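Local structure of genome polyprotein (Rhinovirus C, 6KU8) at residues His19-Ser24 with Asp48-Asp53; Val40-Glu45 with Glu74-Trp79; Val161-Gly166 with Ala175-Lys180. The protein probably cleaves the viral polyprotein as a 3C cysteine protease of the chymotrypsin-like type, and is bound here to the inhibitor rupintrivir. All coordinates share one frame; numbering follows the deposited sequence.

Interaction 1. Residues His19-Ser24 with Asp48-Asp53; sequences HVITTS and DSVTID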
loop_
_atom_site.group_PDB
_atom_site.type_symbol
_atom_site.label_atom_id
_atom_site.label_comp_id
_atom_site.label_asym_id
_atom_site.label_seq_id
_atom_site.Cartn_x
_atom_site.Cartn_y
_atom_site.Cartn_z
ATOM N N HIS A 19 5.917 -8.276 1.638
ATOM C CA HIS A 19 6.220 -8.973 2.876
ATOM C C HIS A 19 5.108 -8.725 3.884
ATOM O O HIS A 19 4.399 -7.710 3.824
ATOM C CB HIS A 19 7.568 -8.523 3.450
ATOM C CG HIS A 19 8.698 -8.688 2.484
ATOM N ND1 HIS A 19 9.499 -9.809 2.463
ATOM C CD2 HIS A 19 9.118 -7.904 1.462
ATOM C CE1 HIS A 19 10.386 -9.696 1.490
ATOM N NE2 HIS A 19 10.177 -8.548 0.867
ATOM N N VAL A 20 4.966 -9.664 4.814
ATOM C CA VAL A 20 3.992 -9.553 5.893
ATOM C C VAL A 20 4.620 -8.729 7.004
ATOM O O VAL A 20 5.656 -9.106 7.556
ATOM C CB VAL A 20 3.577 -10.935 6.419
ATOM C CG1 VAL A 20 2.609 -10.787 7.570
ATOM C CG2 VAL A 20 3.012 -11.819 5.300
ATOM N N ILE A 21 3.992 -7.613 7.341
ATOM C CA ILE A 21 4.434 -6.767 8.441
ATOM C C ILE A 21 3.430 -6.935 9.568
ATOM O O ILE A 21 2.216 -6.891 9.339
ATOM C CB ILE A 21 4.564 -5.298 7.995
ATOM C CG1 ILE A 21 5.582 -4.549 8.855
ATOM C CG2 ILE A 21 3.224 -4.604 8.057
ATOM C CD1 ILE A 21 6.091 -3.258 8.200
ATOM N N THR A 22 3.932 -7.178 10.774
ATOM C CA THR A 22 3.099 -7.445 11.940
ATOM C C THR A 22 3.350 -6.331 12.941
ATOM O O THR A 22 4.498 -6.100 13.329
ATOM C CB THR A 22 3.422 -8.808 12.563
ATOM O OG1 THR A 22 3.255 -9.839 11.584
ATOM C CG2 THR A 22 2.490 -9.106 13.750
ATOM N N THR A 23 2.290 -5.623 13.325
ATOM C CA THR A 23 2.348 -4.631 14.393
ATOM C C THR A 23 1.245 -4.938 15.398
ATOM O O THR A 23 0.478 -5.890 15.238
ATOM C CB THR A 23 2.206 -3.193 13.862
ATOM O OG1 THR A 23 0.824 -2.904 13.587
ATOM C CG2 THR A 23 3.043 -2.986 12.599
ATOM N N SER A 24 1.151 -4.110 16.441
ATOM C CA SER A 24 0.042 -4.252 17.372
ATOM C C SER A 24 -1.303 -4.079 16.679
ATOM O O SER A 24 -2.321 -4.532 17.206
ATOM C CB SER A 24 0.188 -3.248 18.519
ATOM O OG SER A 24 0.226 -1.921 18.023
ATOM N N ASP A 48 10.017 1.865 15.790
ATOM C CA ASP A 48 11.399 2.025 15.356
ATOM C C ASP A 48 11.985 0.717 14.855
ATOM O O ASP A 48 12.977 0.731 14.122
ATOM C CB ASP A 48 12.252 2.591 16.490
ATOM C CG ASP A 48 11.898 4.030 16.816
ATOM O OD1 ASP A 48 11.994 4.404 18.002
ATOM O OD2 ASP A 48 11.517 4.779 15.889
ATOM N N SER A 49 11.397 -0.407 15.224
ATOM C CA SER A 49 11.647 -1.645 14.512
ATOM C C SER A 49 10.311 -2.323 14.271
ATOM O O SER A 49 9.361 -2.169 15.052
ATOM C CB SER A 49 12.632 -2.573 15.266
ATOM O OG SER A 49 11.968 -3.379 16.208
ATOM N N VAL A 50 10.242 -3.045 13.156
ATOM C CA VAL A 50 9.013 -3.658 12.686
ATOM C C VAL A 50 9.273 -5.139 12.467
ATOM O O VAL A 50 10.388 -5.553 12.127
ATOM C CB VAL A 50 8.499 -2.991 11.386
ATOM C CG1 VAL A 50 8.098 -1.538 11.650
ATOM C CG2 VAL A 50 9.570 -3.045 10.304
ATOM N N THR A 51 8.236 -5.937 12.683
ATOM C CA THR A 51 8.273 -7.366 12.398
ATOM C C THR A 51 7.926 -7.581 10.931
ATOM O O THR A 51 6.788 -7.341 10.512
ATOM C CB THR A 51 7.297 -8.116 13.293
ATOM O OG1 THR A 51 7.520 -7.732 14.652
ATOM C CG2 THR A 51 7.505 -9.621 13.154
ATOM N N ILE A 52 8.906 -8.039 10.155
ATOM C CA ILE A 52 8.731 -8.360 8.747
ATOM C C ILE A 52 8.992 -9.850 8.572
ATOM O O ILE A 52 10.062 -10.341 8.951
ATOM C CB ILE A 52 9.670 -7.532 7.866
ATOM C CG1 ILE A 52 9.387 -6.038 8.072
ATOM C CG2 ILE A 52 9.517 -7.928 6.413
ATOM C CD1 ILE A 52 10.367 -5.147 7.360
ATOM N N ASP A 53 8.018 -10.563 8.002
ATOM C CA ASP A 53 8.105 -12.014 7.822
ATOM C C ASP A 53 8.607 -12.691 9.102
ATOM O O ASP A 53 9.457 -13.583 9.072
ATOM C CB ASP A 53 8.993 -12.378 6.620
ATOM C CG ASP A 53 8.448 -11.851 5.289
ATOM O OD1 ASP A 53 7.218 -11.651 5.190
ATOM O OD2 ASP A 53 9.246 -11.631 4.336
HETATM O O HOH W 1 6.222 -4.611 14.575
#
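His19 and Val20 share the carboxylate of Asp53 where strand 18-23 meets the end of strand 49-52, the first and last strands in the order of the six-stranded antiparallel barrel. The polar contacts are densest here. His19 ND1 donates to Asp53 OD2 at 2.6 Å, with the acceptor almost in the ring plane, while the backbone N of Val20 reaches Asp53 OD1 at 3.0 Å. Both oxygens are met on the syn side but out of the carboxylate plane, which stands 45° from the imidazole. Chi1 of -56° sets the His19 ring on the backbone-N side, and chi2 of -94° then turns ND1 to the acid. The backbone of Asp53 is used too: its N donates to Val20 O at 2.8 Å, so Val20 is gripped at both N and O by one residue. Thr22 N to Thr51 O supplies the next backbone bond, and beyond it a water gives a hydrogen to Thr22 O (2.6 Å) and accepts one from Thr51 N (3.1 Å), standing in for a direct link as the strands separate. The hydroxyl of Thr51 is engaged by Glu56.

Weaker C-H...O contacts run from Ile21 CA to Thr51 O and from Ile52 CA to Val20 O. The apolar contacts lie on the side of Ile21 and Ile52: Ile21 CD1 rests on Val50 CB at 4.0 Å, and Ile52 CG2 lies against His19 CB at 3.6 Å, obliquely to the ring.

Two backbone-to-backbone bonds, one side-chain carboxylate and one water thus join the barrel edges, and the negative charge of Asp53 would probably stabilise a protonated His19 and raise its pKa.

Interaction 2. Residues Val40-Glu45 with Glu74-Trp79; sequences VPTHAE and EITLLW. With AG7 (4-{2-(4-fluoro-benzyl)-6-methyl-5-[(5-methyl-isoxazole-3-carbonyl)-amino]-4-oxo-heptanoylamino}-5-(2-oxo-pyrrolidin-3-yl)-pentanoic acid ethyl ester), chain B.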
loop_
_atom_site.group_PDB
_atom_site.type_symbol
_atom_site.label_atom_id
_atom_site.label_comp_id
_atom_site.label_asym_id
_atom_site.label_seq_id
_atom_site.Cartn_x
_atom_site.Cartn_y
_atom_site.Cartn_z
ATOM N N VAL A 40 4.032 1.260 3.797
ATOM C CA VAL A 40 3.057 0.613 4.675
ATOM C C VAL A 40 1.958 1.602 4.992
ATOM O O VAL A 40 2.159 2.827 4.946
ATOM C CB VAL A 40 3.700 0.136 5.988
ATOM C CG1 VAL A 40 4.764 -0.921 5.728
ATOM C CG2 VAL A 40 4.327 1.327 6.728
ATOM N N PRO A 41 0.784 1.113 5.351
ATOM C CA PRO A 41 -0.272 2.040 5.759
ATOM C C PRO A 41 0.119 2.755 7.049
ATOM O O PRO A 41 0.667 2.152 7.976
ATOM C CB PRO A 41 -1.496 1.132 5.934
ATOM C CG PRO A 41 -1.151 -0.121 5.079
ATOM C CD PRO A 41 0.309 -0.286 5.327
ATOM N N THR A 42 -0.145 4.062 7.091
ATOM C CA THR A 42 0.202 4.847 8.277
ATOM C C THR A 42 -0.478 4.302 9.529
ATOM O O THR A 42 0.123 4.294 10.610
ATOM C CB THR A 42 -0.169 6.315 8.069
ATOM O OG1 THR A 42 0.593 6.838 6.979
ATOM C CG2 THR A 42 0.136 7.138 9.334
ATOM N N HIS A 43 -1.724 3.831 9.406
ATOM C CA HIS A 43 -2.438 3.347 10.590
ATOM C C HIS A 43 -1.950 1.985 11.074
ATOM O O HIS A 43 -2.484 1.477 12.066
ATOM C CB HIS A 43 -3.946 3.302 10.326
ATOM C CG HIS A 43 -4.372 2.234 9.357
ATOM N ND1 HIS A 43 -4.644 2.495 8.027
ATOM C CD2 HIS A 43 -4.580 0.903 9.527
ATOM C CE1 HIS A 43 -5.001 1.373 7.421
ATOM N NE2 HIS A 43 -4.975 0.394 8.311
ATOM N N ALA A 44 -0.972 1.368 10.406
ATOM C CA ALA A 44 -0.310 0.215 11.002
ATOM C C ALA A 44 0.545 0.623 12.193
ATOM O O ALA A 44 0.890 -0.230 13.017
ATOM C CB ALA A 44 0.540 -0.521 9.957
ATOM N N GLU A 45 0.890 1.907 12.295
ATOM C CA GLU A 45 1.614 2.465 13.441
ATOM C C GLU A 45 2.939 1.749 13.690
ATOM O O GLU A 45 3.246 1.326 14.809
ATOM C CB GLU A 45 0.738 2.450 14.695
ATOM C CG GLU A 45 -0.430 3.418 14.608
ATOM C CD GLU A 45 -1.362 3.317 15.802
ATOM O OE1 GLU A 45 -0.923 2.803 16.861
ATOM O OE2 GLU A 45 -2.534 3.746 15.680
ATOM N N GLU A 74 -2.202 8.448 4.362
ATOM C CA GLU A 74 -2.274 7.076 4.869
ATOM C C GLU A 74 -1.079 6.254 4.388
ATOM O O GLU A 74 -1.019 5.039 4.663
ATOM C CB GLU A 74 -3.569 6.351 4.459
ATOM C CG GLU A 74 -4.485 5.905 5.585
ATOM C CD GLU A 74 -3.775 5.577 6.900
ATOM O OE1 GLU A 74 -3.554 6.502 7.695
ATOM O OE2 GLU A 74 -3.487 4.397 7.164
ATOM N N ILE A 75 -0.135 6.859 3.675
ATOM C CA ILE A 75 1.084 6.192 3.247
ATOM C C ILE A 75 2.240 6.611 4.142
ATOM O O ILE A 75 2.512 7.808 4.315
ATOM C CB ILE A 75 1.406 6.497 1.778
ATOM C CG1 ILE A 75 0.397 5.805 0.865
ATOM C CG2 ILE A 75 2.827 6.056 1.463
ATOM C CD1 ILE A 75 0.400 6.345 -0.506
ATOM N N THR A 76 2.942 5.621 4.681
ATOM C CA THR A 76 4.189 5.822 5.396
ATOM C C THR A 76 5.299 5.098 4.649
ATOM O O THR A 76 5.119 3.947 4.236
ATOM C CB THR A 76 4.070 5.307 6.828
ATOM O OG1 THR A 76 3.193 6.171 7.560
ATOM C CG2 THR A 76 5.425 5.258 7.495
ATOM N N LEU A 77 6.427 5.791 4.441
ATOM C CA LEU A 77 7.626 5.190 3.871
ATOM C C LEU A 77 8.508 4.681 4.998
ATOM O O LEU A 77 8.743 5.400 5.976
ATOM C CB LEU A 77 8.421 6.200 3.028
ATOM C CG LEU A 77 7.773 6.996 1.888
ATOM C CD1 LEU A 77 8.834 7.692 1.054
ATOM C CD2 LEU A 77 6.916 6.102 1.011
ATOM N N LEU A 78 8.987 3.447 4.876
ATOM C CA LEU A 78 9.984 2.910 5.795
ATOM C C LEU A 78 11.290 2.727 5.043
ATOM O O LEU A 78 11.308 2.127 3.962
ATOM C CB LEU A 78 9.556 1.575 6.399
ATOM C CG LEU A 78 8.186 1.480 7.064
ATOM C CD1 LEU A 78 7.962 0.043 7.516
ATOM C CD2 LEU A 78 8.084 2.471 8.217
ATOM N N TRP A 79 12.373 3.255 5.597
ATOM C CA TRP A 79 13.713 2.962 5.098
ATOM C C TRP A 79 14.310 1.954 6.072
ATOM O O TRP A 79 14.519 2.265 7.250
ATOM C CB TRP A 79 14.570 4.221 4.983
ATOM C CG TRP A 79 13.995 5.283 4.077
ATOM C CD1 TRP A 79 13.044 6.208 4.400
ATOM C CD2 TRP A 79 14.364 5.548 2.714
ATOM N NE1 TRP A 79 12.783 7.018 3.322
ATOM C CE2 TRP A 79 13.584 6.635 2.276
ATOM C CE3 TRP A 79 15.274 4.969 1.828
ATOM C CZ2 TRP A 79 13.692 7.163 0.989
ATOM C CZ3 TRP A 79 15.377 5.488 0.542
ATOM C CH2 TRP A 79 14.590 6.576 0.135
HETATM C C01 AG7 B . -11.431 1.798 8.283
HETATM C C02 AG7 B . -10.231 1.781 9.213
HETATM O O03 AG7 B . -11.506 1.238 7.227
HETATM C C04 AG7 B . -8.920 1.363 8.561
HETATM C C05 AG7 B . -7.870 1.832 9.554
HETATM C C06 AG7 B . -7.605 3.337 9.395
HETATM C C07 AG7 B . -7.328 3.864 8.143
HETATM C C08 AG7 B . -7.090 5.220 7.995
HETATM C C09 AG7 B . -7.132 6.066 9.098
HETATM C C10 AG7 B . -7.410 5.545 10.353
HETATM C C11 AG7 B . -7.648 4.183 10.503
HETATM N N12 AG7 B . -8.539 -0.856 7.216
HETATM C C13 AG7 B . -8.756 -2.313 7.175
HETATM C C14 AG7 B . -9.487 -2.539 5.861
HETATM C C15 AG7 B . -10.978 -2.045 5.981
HETATM C C16 AG7 B . -11.809 -2.635 4.731
HETATM N N17 AG7 B . -13.008 -2.997 5.160
HETATM O O18 AG7 B . -11.404 -2.717 3.620
HETATM C C19 AG7 B . -7.567 -3.269 7.327
HETATM C C20 AG7 B . -6.488 -2.663 8.238
HETATM C C21 AG7 B . -6.839 -3.364 9.531
HETATM O O22 AG7 B . -6.754 -2.704 10.754
HETATM O O23 AG7 B . -7.227 -4.478 9.456
HETATM C C47 AG7 B . -9.013 -0.153 8.396
HETATM O O48 AG7 B . -9.515 -0.792 9.257
HETATM C C50 AG7 B . -7.177 -3.520 11.805
HETATM C C53 AG7 B . -6.721 -2.884 13.117
HETATM C C57 AG7 B . -12.545 2.634 8.885
HETATM N N58 AG7 B . -13.568 2.817 7.929
HETATM C C59 AG7 B . -14.272 4.052 7.937
HETATM O O60 AG7 B . -14.085 4.977 8.664
HETATM C C78 AG7 B . -13.182 1.913 10.076
HETATM C C81 AG7 B . -14.170 2.791 10.854
HETATM F F1 AG7 B . -6.901 7.407 8.940
HETATM C C82 AG7 B . -13.877 0.640 9.580
HETATM C C83 AG7 B . -13.115 -2.728 6.651
HETATM C C84 AG7 B . -11.592 -2.503 7.085
HETATM C C1 AG7 B . -15.320 3.999 6.891
HETATM O O HOH W 2 -0.180 9.456 6.210
HETATM O O HOH W 3 3.326 5.557 10.238
#
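His43 turns an edge of its imidazole to the carboxylate of Glu74. Its CG sits between the backbone N and the carbonyl carbon (chi1 70°), and the ring's turn about the next bond points ND1 at Glu74 OE2, the atom that also takes the His43 backbone N-H at 2.9 Å through its syn lone pair. The ND1 bond is modelled at 2.4 Å to OE2, so short that its exact length is doubtful. Ring and carboxylate lie 22° from coplanar. Glu74 gets there by a strained route, its chi1 of -118° falling away from a staggered value and its chain bending at the next bond. Inhibitor atom C05 lies 3.3 Å above the centre of the His43 ring, and Pro41 CB touches the opposite face nearer the rim.

With Cys150, which the His43 side chain touches, the two residues match a Cys-His-Glu triad, as in picornaviral 3C proteases of chymotrypsin-like fold; His43 lies in the 3-10 turn just after strand 37-41, and Glu74 at the corner where the chain turns into 75-80, two neighbouring strands of one barrel.

Behind them, Thr42 OG1 meets Thr76 OG1 at 2.7 Å, the two side chains crossing at about a right angle. Thr42 OG1 gives its own proton to a water, which also accepts from Glu74 N. Glu74 O takes Thr42 N from above the carbonyl plane, whereas Val40 and Thr76 exchange two nearly linear backbone bonds. Deeper in the barrel, Val40 CG1 packs on Leu78 CD1 at 3.8 Å.

Interaction 3. Residues Val161-Gly166 with Ala175-Lys180; sequences VAIHVG and AALLRK. With AG7 (4-{2-(4-fluoro-benzyl)-6-methyl-5-[(5-methyl-isoxazole-3-carbonyl)-amino]-4-oxo-heptanoylamino}-5-(2-oxo-pyrrolidin-3-yl)-pentanoic acid ethyl ester), chain B.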
loop_
_atom_site.group_PDB
_atom_site.type_symbol
_atom_site.label_atom_id
_atom_site.label_comp_id
_atom_site.label_asym_id
_atom_site.label_seq_id
_atom_site.Cartn_x
_atom_site.Cartn_y
_atom_site.Cartn_z
ATOM N N VAL A 161 -0.727 1.290 -8.481
ATOM C CA VAL A 161 -1.512 2.508 -8.445
ATOM C C VAL A 161 -1.940 2.921 -7.041
ATOM O O VAL A 161 -2.190 4.119 -6.815
ATOM C CB VAL A 161 -2.722 2.321 -9.386
ATOM C CG1 VAL A 161 -4.065 2.433 -8.698
ATOM C CG2 VAL A 161 -2.576 3.162 -10.651
ATOM N N ALA A 162 -1.987 2.008 -6.074
ATOM C CA ALA A 162 -2.379 2.371 -4.713
ATOM C C ALA A 162 -2.054 1.215 -3.778
ATOM O O ALA A 162 -1.776 0.102 -4.222
ATOM C CB ALA A 162 -3.876 2.718 -4.619
ATOM N N ILE A 163 -2.055 1.504 -2.472
ATOM C CA ILE A 163 -2.145 0.472 -1.447
ATOM C C ILE A 163 -3.491 0.622 -0.746
ATOM O O ILE A 163 -3.973 1.740 -0.520
ATOM C CB ILE A 163 -0.972 0.524 -0.444
ATOM C CG1 ILE A 163 -1.002 1.845 0.343
ATOM C CG2 ILE A 163 0.364 0.252 -1.191
ATOM C CD1 ILE A 163 -0.029 1.887 1.526
ATOM N N HIS A 164 -4.101 -0.510 -0.428
ATOM C CA HIS A 164 -5.419 -0.507 0.180
ATOM C C HIS A 164 -5.339 -0.001 1.613
ATOM O O HIS A 164 -4.495 -0.465 2.389
ATOM C CB HIS A 164 -6.012 -1.913 0.170
ATOM C CG HIS A 164 -7.402 -1.944 0.692
ATOM N ND1 HIS A 164 -8.456 -1.400 -0.007
ATOM C CD2 HIS A 164 -7.905 -2.353 1.880
ATOM C CE1 HIS A 164 -9.561 -1.522 0.706
ATOM N NE2 HIS A 164 -9.251 -2.085 1.860
ATOM N N VAL A 165 -6.228 0.933 1.989
ATOM C CA VAL A 165 -6.106 1.501 3.335
ATOM C C VAL A 165 -7.430 1.570 4.102
ATOM O O VAL A 165 -7.424 1.787 5.315
ATOM C CB VAL A 165 -5.445 2.896 3.301
ATOM C CG1 VAL A 165 -3.993 2.803 2.834
ATOM C CG2 VAL A 165 -6.264 3.872 2.434
ATOM N N GLY A 166 -8.565 1.375 3.438
ATOM C CA GLY A 166 -9.814 1.370 4.186
ATOM C C GLY A 166 -11.001 0.912 3.368
ATOM O O GLY A 166 -10.893 0.618 2.174
ATOM N N ALA A 175 -4.819 4.462 -0.990
ATOM C CA ALA A 175 -3.969 5.648 -1.003
ATOM C C ALA A 175 -3.206 5.688 -2.326
ATOM O O ALA A 175 -2.473 4.750 -2.649
ATOM C CB ALA A 175 -2.999 5.628 0.183
ATOM N N ALA A 176 -3.376 6.763 -3.090
ATOM C CA ALA A 176 -2.715 6.844 -4.387
ATOM C C ALA A 176 -1.201 6.761 -4.221
ATOM O O ALA A 176 -0.613 7.432 -3.363
ATOM C CB ALA A 176 -3.099 8.129 -5.118
ATOM N N LEU A 177 -0.574 5.899 -5.015
ATOM C CA LEU A 177 0.882 5.880 -5.134
ATOM C C LEU A 177 1.265 6.840 -6.258
ATOM O O LEU A 177 0.790 6.690 -7.388
ATOM C CB LEU A 177 1.396 4.468 -5.421
ATOM C CG LEU A 177 1.242 3.449 -4.290
ATOM C CD1 LEU A 177 1.468 2.047 -4.833
ATOM C CD2 LEU A 177 2.215 3.755 -3.148
ATOM N N LEU A 178 2.073 7.853 -5.942
ATOM C CA LEU A 178 2.504 8.832 -6.932
ATOM C C LEU A 178 4.026 8.839 -7.007
ATOM O O LEU A 178 4.713 8.796 -5.981
ATOM C CB LEU A 178 1.958 10.227 -6.606
ATOM C CG LEU A 178 0.437 10.292 -6.461
ATOM C CD1 LEU A 178 0.007 11.615 -5.821
ATOM C CD2 LEU A 178 -0.248 10.082 -7.814
ATOM N N ARG A 179 4.557 8.870 -8.229
ATOM C CA ARG A 179 5.986 8.614 -8.392
ATOM C C ARG A 179 6.839 9.612 -7.621
ATOM O O ARG A 179 7.925 9.257 -7.148
ATOM C CB ARG A 179 6.376 8.630 -9.866
ATOM C CG ARG A 179 7.735 7.955 -10.126
ATOM C CD ARG A 179 7.990 7.866 -11.618
ATOM N NE ARG A 179 6.855 7.234 -12.292
ATOM C CZ ARG A 179 6.627 7.326 -13.598
ATOM N NH1 ARG A 179 7.449 8.045 -14.364
ATOM N NH2 ARG A 179 5.574 6.721 -14.130
ATOM N N LYS A 180 6.373 10.856 -7.482
ATOM C CA LYS A 180 7.145 11.867 -6.766
ATOM C C LYS A 180 7.363 11.511 -5.302
ATOM O O LYS A 180 8.299 12.036 -4.687
ATOM C CB LYS A 180 6.457 13.237 -6.867
ATOM C CG LYS A 180 5.083 13.291 -6.191
ATOM C CD LYS A 180 4.402 14.655 -6.373
ATOM C CE LYS A 180 2.935 14.593 -5.928
ATOM N NZ LYS A 180 2.222 15.890 -6.163
HETATM C C01 AG7 B . -11.431 1.798 8.283
HETATM C C02 AG7 B . -10.231 1.781 9.213
HETATM O O03 AG7 B . -11.506 1.238 7.227
HETATM C C04 AG7 B . -8.920 1.363 8.561
HETATM C C05 AG7 B . -7.870 1.832 9.554
HETATM C C06 AG7 B . -7.605 3.337 9.395
HETATM C C07 AG7 B . -7.328 3.864 8.143
HETATM C C08 AG7 B . -7.090 5.220 7.995
HETATM C C09 AG7 B . -7.132 6.066 9.098
HETATM C C10 AG7 B . -7.410 5.545 10.353
HETATM C C11 AG7 B . -7.648 4.183 10.503
HETATM N N12 AG7 B . -8.539 -0.856 7.216
HETATM C C13 AG7 B . -8.756 -2.313 7.175
HETATM C C14 AG7 B . -9.487 -2.539 5.861
HETATM C C15 AG7 B . -10.978 -2.045 5.981
HETATM C C16 AG7 B . -11.809 -2.635 4.731
HETATM N N17 AG7 B . -13.008 -2.997 5.160
HETATM O O18 AG7 B . -11.404 -2.717 3.620
HETATM C C19 AG7 B . -7.567 -3.269 7.327
HETATM C C20 AG7 B . -6.488 -2.663 8.238
HETATM C C21 AG7 B . -6.839 -3.364 9.531
HETATM O O22 AG7 B . -6.754 -2.704 10.754
HETATM O O23 AG7 B . -7.227 -4.478 9.456
HETATM C C47 AG7 B . -9.013 -0.153 8.396
HETATM O O48 AG7 B . -9.515 -0.792 9.257
HETATM C C50 AG7 B . -7.177 -3.520 11.805
HETATM C C53 AG7 B . -6.721 -2.884 13.117
HETATM C C57 AG7 B . -12.545 2.634 8.885
HETATM N N58 AG7 B . -13.568 2.817 7.929
HETATM C C59 AG7 B . -14.272 4.052 7.937
HETATM O O60 AG7 B . -14.085 4.977 8.664
HETATM C C78 AG7 B . -13.182 1.913 10.076
HETATM C C81 AG7 B . -14.170 2.791 10.854
HETATM F F1 AG7 B . -6.901 7.407 8.940
HETATM C C82 AG7 B . -13.877 0.640 9.580
HETATM C C83 AG7 B . -13.115 -2.728 6.651
HETATM C C84 AG7 B . -11.592 -2.503 7.085
HETATM C C1 AG7 B . -15.320 3.999 6.891
HETATM O O HOH W 4 -1.862 6.325 -8.315
#
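The beta hairpin of strands 159-167 and 172-176, part of the second barrel of the chymotrypsin-like fold, brings Val161-Val165 against Ala175-Leu177 and carries one wall of the inhibitor pocket. Ile163 and Ala175 form the hydrogen-bonded antiparallel pair: Ala175 N donates to Ile163 O at 2.9 Å, and the return bond from Ile163 N to Ala175 O is longer, 3.3 Å. Ala162 and Ala176 follow as a non-hydrogen-bonded pair, close enough that Ala162 CB comes within 3.2 Å of Ala175 O. Classic beta bulges occur at both ends of 161-166, Val161 and Ala162 opposite Ile154, and Val165 and Gly166 opposite Tyr173.

Small and branched side chains fill the interface. Val165 CG1 lies 4.0 Å from Ala175 CB, and Leu177 leans its CD1 on the backbone N of Ala162 and on Ile163 CG2. Ile75 of the first barrel covers Ile163, Ala175 and Leu177, joining the hairpin to that barrel.

His164 points to the side away from Ala175-Leu177. Its CG is anti to the backbone N (chi1 -176°), and NE2 donates to O18, the lactam oxygen of the inhibitor, at 2.9 Å and 165°, with the acceptor at the ring edge. Tyr141 OH bonds to ND1, so both ring nitrogens are engaged and the ring's rotation is fixed. Val165 O receives a weak bond from inhibitor N12. At the far end, Val161 O accepts Leu177 N from well above its carbonyl plane and also a water proton at 2.7 Å; the same water donates to Leu177 O.

Overall arrangement
Interactions 1 and 2 belong to the same six-stranded barrel, their centres 11 Å apart; along the chain their segments alternate, and Ile21 CD1 packs on both Val40 and Leu78 in the barrel core. Interaction 3 comes later in sequence and lies in the second, seven-stranded sheet, about 20 Å centre to centre from interaction 1 but only 11 Å from interaction 2. There the two barrels touch, through Ile75 on Ala175 and His43 on Val165. The inhibitor spans this boundary, meeting interactions 2 and 3, so the site draws its probable catalytic acid and base from one barrel and His164 from the other, while interaction 1 does not touch the inhibitor, the side chain of Ile21 lying about 10 Å from it.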